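Local coordinates for protein class B carbapenemase GOB-18 (Elizabethkingia meningoseptica, PDB 5K0W) that probably hydrolyses beta-lactam antibiotics, carbapenems among them, as a class B3 metallo-beta-lactamase with two zinc ions in its active site, at residues N26-K29 against E30-Q33; E72-P75 against I76-N80. One frame throughout, in Å; residues are numbered along the deposited sequence.

Contact 1 of 2, residues N26-K29 against E30-Q33; sequences NMPK and EWNQ
Trp-31 N donates to Pro-28 O over 3.2 Å, an i to i+3 backbone bond that closes a tight turn through Lys-29 and Glu-30, whose backbone angles (-53/-47 and -60/-19) fit a type I beta turn. One residue on, Asn-32 N reaches Lys-29 O at 3.4 Å, a weak bond that repeats the same step. The turn folds the pyrrolidine ring of Pro-28 back over one face of the Trp-31 indole. Pro-28 CD sits above the middle of the Trp-31 six-membered ring, 3.7 Å from its centroid and 16° off the normal, a CH-pi contact, and Pro-28 CG lies 3.7 Å from Trp-31 CE2 at the ring fusion. With chi1 at -77°, the indole's CG stays beside the backbone N and the ring swings under the proline. The Met-27 side chain crosses that of Trp-31 at about a right angle, Met-27 CG lying 4.1 Å from Trp-31 CE3; farther along, Met-27 SD lies 4.2 Å from Asn-32 ND2. The amide oxygen of Asn-32, OD1, is held by Thr-70. At the outer edge of the turn the Lys-29 chain bends at chi2 and chi3, bringing Lys-29 NZ to 4.8 Å from Glu-30 OE2, too far for a salt bridge though perhaps mildly attractive. Trp-31 NE1 makes a weak hydrogen bond to Asp-51, and the indole meets the ring of His-241 and touches Asp-102, both zinc ligands. The proline-backed tryptophan lies beside the dizinc site of this B3 metallo-beta-lactamase and probably forms part of its wall.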
loop_
_atom_site.group_PDB
_atom_site.type_symbol
_atom_site.label_atom_id
_atom_site.label_comp_id
_atom_site.label_asym_id
_atom_site.label_seq_id
_atom_site.Cartn_x
_atom_site.Cartn_y
_atom_site.Cartn_z
ATOM N N ASN A 26 -11.497 -17.755 -5.386
ATOM C CA ASN A 26 -11.573 -17.810 -3.914
ATOM C C ASN A 26 -10.833 -16.728 -3.060
ATOM O O ASN A 26 -10.123 -17.047 -2.098
ATOM C CB ASN A 26 -11.379 -19.237 -3.346
ATOM N N MET A 27 -11.055 -15.456 -3.401
ATOM C CA MET A 27 -10.519 -14.290 -2.687
ATOM C C MET A 27 -11.250 -14.128 -1.351
ATOM O O MET A 27 -12.437 -14.458 -1.289
ATOM C CB MET A 27 -10.816 -13.045 -3.506
ATOM C CG MET A 27 -9.714 -12.610 -4.399
ATOM S SD MET A 27 -10.337 -11.156 -5.266
ATOM C CE MET A 27 -11.131 -11.948 -6.683
ATOM N N PRO A 28 -10.620 -13.558 -0.295
ATOM C CA PRO A 28 -11.340 -13.397 0.986
ATOM C C PRO A 28 -12.464 -12.389 0.886
ATOM O O PRO A 28 -12.339 -11.408 0.153
ATOM C CB PRO A 28 -10.267 -12.920 1.965
ATOM C CG PRO A 28 -8.973 -13.142 1.270
ATOM C CD PRO A 28 -9.229 -13.079 -0.190
ATOM N N LYS A 29 -13.570 -12.654 1.601
ATOM C CA LYS A 29 -14.792 -11.851 1.637
ATOM C C LYS A 29 -14.515 -10.386 1.959
ATOM O O LYS A 29 -15.036 -9.502 1.274
ATOM C CB LYS A 29 -15.787 -12.470 2.642
ATOM C CG LYS A 29 -17.093 -11.695 2.873
ATOM C CD LYS A 29 -17.632 -11.830 4.306
ATOM C CE LYS A 29 -16.786 -11.115 5.336
ATOM N NZ LYS A 29 -17.485 -10.980 6.640
ATOM N N GLU A 30 -13.683 -10.141 2.989
ATOM C CA GLU A 30 -13.315 -8.814 3.507
ATOM C C GLU A 30 -12.615 -7.895 2.483
ATOM O O GLU A 30 -12.595 -6.682 2.678
ATOM C CB GLU A 30 -12.456 -8.943 4.784
ATOM C CG GLU A 30 -13.142 -9.650 5.942
ATOM C CD GLU A 30 -12.487 -9.496 7.303
ATOM O OE1 GLU A 30 -11.236 -9.435 7.370
ATOM O OE2 GLU A 30 -13.228 -9.478 8.313
ATOM N N TRP A 31 -12.058 -8.466 1.409
ATOM C CA TRP A 31 -11.339 -7.707 0.389
ATOM C C TRP A 31 -12.220 -6.830 -0.477
ATOM O O TRP A 31 -11.813 -5.717 -0.830
ATOM C CB TRP A 31 -10.497 -8.646 -0.483
ATOM C CG TRP A 31 -9.228 -9.113 0.175
ATOM C CD1 TRP A 31 -8.925 -9.094 1.511
ATOM C CD2 TRP A 31 -8.108 -9.709 -0.481
ATOM N NE1 TRP A 31 -7.681 -9.630 1.721
ATOM C CE2 TRP A 31 -7.161 -10.033 0.519
ATOM C CE3 TRP A 31 -7.828 -10.039 -1.820
ATOM C CZ2 TRP A 31 -5.935 -10.635 0.217
ATOM C CZ3 TRP A 31 -6.618 -10.647 -2.116
ATOM C CH2 TRP A 31 -5.677 -10.917 -1.110
ATOM N N ASN A 32 -13.416 -7.340 -0.836
ATOM C CA ASN A 32 -14.393 -6.642 -1.685
ATOM C C ASN A 32 -15.563 -6.109 -0.868
ATOM O O ASN A 32 -16.476 -5.510 -1.420
ATOM C CB ASN A 32 -14.873 -7.563 -2.815
ATOM C CG ASN A 32 -13.754 -8.310 -3.495
ATOM O OD1 ASN A 32 -12.762 -7.717 -3.942
ATOM N ND2 ASN A 32 -13.879 -9.628 -3.561
ATOM N N GLN A 33 -15.519 -6.311 0.446
ATOM C CA GLN A 33 -16.536 -5.873 1.397
ATOM C C GLN A 33 -16.384 -4.375 1.655
ATOM O O GLN A 33 -15.269 -3.909 1.911
ATOM C CB GLN A 33 -16.387 -6.678 2.700
ATOM C CG GLN A 33 -17.601 -6.668 3.606
ATOM C CD GLN A 33 -17.222 -6.986 5.030
ATOM O OE1 GLN A 33 -16.547 -7.981 5.325
ATOM N NE2 GLN A 33 -17.668 -6.154 5.944
#

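Contact 2 of 2, residues E72-P75 against I76-N80; sequences ESFP and IIKAN
Phe-74 and Lys-78, one helical turn apart, lie obliquely against each other with the aliphatic part of the lysine over one face of the phenyl ring. Lys-78 CD is 3.9 Å from the centroid of the Phe-74 ring and 26° off the normal, so it is displaced toward the rim and makes a CH-pi contact. With CG anti to the backbone N and beside the carbonyl carbon (chi1 -174°), the Phe-74 ring comes alongside Lys-78, although its CB points away from 76-80. Lys-78 bends at chi3 (70°), which carries NZ along the rim of the same face to Phe-74 CE2. There the ammonium group forms a salt bridge with Glu-113 of helix 107-114, whose Phe-110 meets the Phe-74 ring edge-to-face.

Ile-77 packs against Ser-73. The backbone adds three i to i+4 bonds: Ile-77 N meets Ser-73 O at 2.8 Å, Lys-78 N meets Phe-74 O at 3.2 Å, and Ala-79 N reaches Pro-75 O at 2.9 Å. Pro-75 falls in the first turn of helix 73-83, where its missing N-H costs no helical bond. The chemistry is thus divided along one lysine: its methylenes pack on an aromatic face while its charge is paired with Glu-113, which probably favours the protonated amine and links this helix to helix 107-114.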
loop_
_atom_site.group_PDB
_atom_site.type_symbol
_atom_site.label_atom_id
_atom_site.label_comp_id
_atom_site.label_asym_id
_atom_site.label_seq_id
_atom_site.Cartn_x
_atom_site.Cartn_y
_atom_site.Cartn_z
ATOM N N GLU A 72 -12.888 -4.879 -8.514
ATOM C CA GLU A 72 -14.209 -4.525 -7.993
ATOM C C GLU A 72 -14.212 -3.465 -6.853
ATOM O O GLU A 72 -15.280 -3.064 -6.394
ATOM C CB GLU A 72 -15.051 -5.786 -7.675
ATOM C CG GLU A 72 -14.439 -6.742 -6.668
ATOM C CD GLU A 72 -13.551 -7.825 -7.250
ATOM O OE1 GLU A 72 -13.884 -9.015 -7.046
ATOM O OE2 GLU A 72 -12.511 -7.495 -7.870
ATOM N N SER A 73 -13.017 -3.009 -6.426
ATOM C CA SER A 73 -12.878 -1.987 -5.388
ATOM C C SER A 73 -13.007 -0.580 -5.999
ATOM O O SER A 73 -13.169 0.401 -5.260
ATOM C CB SER A 73 -11.535 -2.120 -4.680
ATOM O OG SER A 73 -10.538 -1.485 -5.461
ATOM N N PHE A 74 -12.946 -0.479 -7.347
ATOM C CA PHE A 74 -13.072 0.775 -8.096
ATOM C C PHE A 74 -14.373 1.538 -7.789
ATOM O O PHE A 74 -14.253 2.698 -7.389
ATOM C CB PHE A 74 -12.890 0.560 -9.608
ATOM C CG PHE A 74 -12.871 1.821 -10.436
ATOM C CD1 PHE A 74 -11.989 2.858 -10.138
ATOM C CD2 PHE A 74 -13.681 1.947 -11.556
ATOM C CE1 PHE A 74 -11.932 4.003 -10.937
ATOM C CE2 PHE A 74 -13.615 3.088 -12.361
ATOM C CZ PHE A 74 -12.747 4.111 -12.040
ATOM N N PRO A 75 -15.603 0.948 -7.912
ATOM C CA PRO A 75 -16.808 1.706 -7.550
ATOM C C PRO A 75 -16.848 2.092 -6.069
ATOM O O PRO A 75 -17.284 3.203 -5.763
ATOM C CB PRO A 75 -17.949 0.752 -7.903
ATOM C CG PRO A 75 -17.352 -0.586 -7.910
ATOM C CD PRO A 75 -15.963 -0.407 -8.386
ATOM N N ILE A 76 -16.348 1.195 -5.166
ATOM C CA ILE A 76 -16.272 1.383 -3.709
ATOM C C ILE A 76 -15.403 2.589 -3.328
ATOM O O ILE A 76 -15.864 3.439 -2.571
ATOM C CB ILE A 76 -15.824 0.089 -2.969
ATOM C CG1 ILE A 76 -16.860 -1.048 -3.140
ATOM C CG2 ILE A 76 -15.550 0.372 -1.465
ATOM C CD1 ILE A 76 -16.365 -2.452 -2.726
ATOM N N ILE A 77 -14.150 2.653 -3.832
ATOM C CA ILE A 77 -13.219 3.750 -3.528
ATOM C C ILE A 77 -13.773 5.058 -4.036
ATOM O O ILE A 77 -13.767 6.043 -3.301
ATOM C CB ILE A 77 -11.756 3.455 -3.961
ATOM C CG1 ILE A 77 -11.218 2.251 -3.169
ATOM C CG2 ILE A 77 -10.832 4.682 -3.764
ATOM C CD1 ILE A 77 -10.213 1.471 -3.830
ATOM N N LYS A 78 -14.325 5.046 -5.254
ATOM C CA LYS A 78 -14.944 6.218 -5.875
ATOM C C LYS A 78 -16.095 6.732 -5.018
ATOM O O LYS A 78 -16.163 7.932 -4.769
ATOM C CB LYS A 78 -15.408 5.884 -7.293
ATOM C CG LYS A 78 -14.643 6.660 -8.355
ATOM C CD LYS A 78 -14.678 5.987 -9.704
ATOM C CE LYS A 78 -16.014 5.995 -10.401
ATOM N NZ LYS A 78 -16.095 4.928 -11.435
ATOM N N ALA A 79 -16.928 5.815 -4.499
ATOM C CA ALA A 79 -18.083 6.109 -3.647
ATOM C C ALA A 79 -17.645 6.654 -2.286
ATOM O O ALA A 79 -18.272 7.594 -1.776
ATOM C CB ALA A 79 -18.930 4.859 -3.462
ATOM N N ASN A 80 -16.575 6.061 -1.707
ATOM C CA ASN A 80 -15.988 6.456 -0.422
ATOM C C ASN A 80 -15.419 7.878 -0.518
ATOM O O ASN A 80 -15.656 8.686 0.387
ATOM C CB ASN A 80 -14.900 5.463 0.019
ATOM C CG ASN A 80 -15.403 4.140 0.572
ATOM O OD1 ASN A 80 -16.593 3.940 0.816
ATOM N ND2 ASN A 80 -14.488 3.203 0.811
#

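In the fold
From the N terminus, contact 1 turns the loop that precedes strand 38-41, and the chain then runs through the first strands of the seven-stranded sheet before contact 2 opens helix 73-83, the helix between parallel strands 62-66 and 91-95. Each contact is local: contact 1 a turn, contact 2 the first turns of a helix; they follow in series, neither nesting nor crossing. In space, however, they touch: Asn-32 O packs on Ile-76 CD1, and the Asn-32 amide lies against Glu-72. Thr-70, in the loop leading to the helix, bonds to residues of both contacts. The N-terminal loop is thereby joined to the start of helix 73-83, with the zinc site beside contact 1.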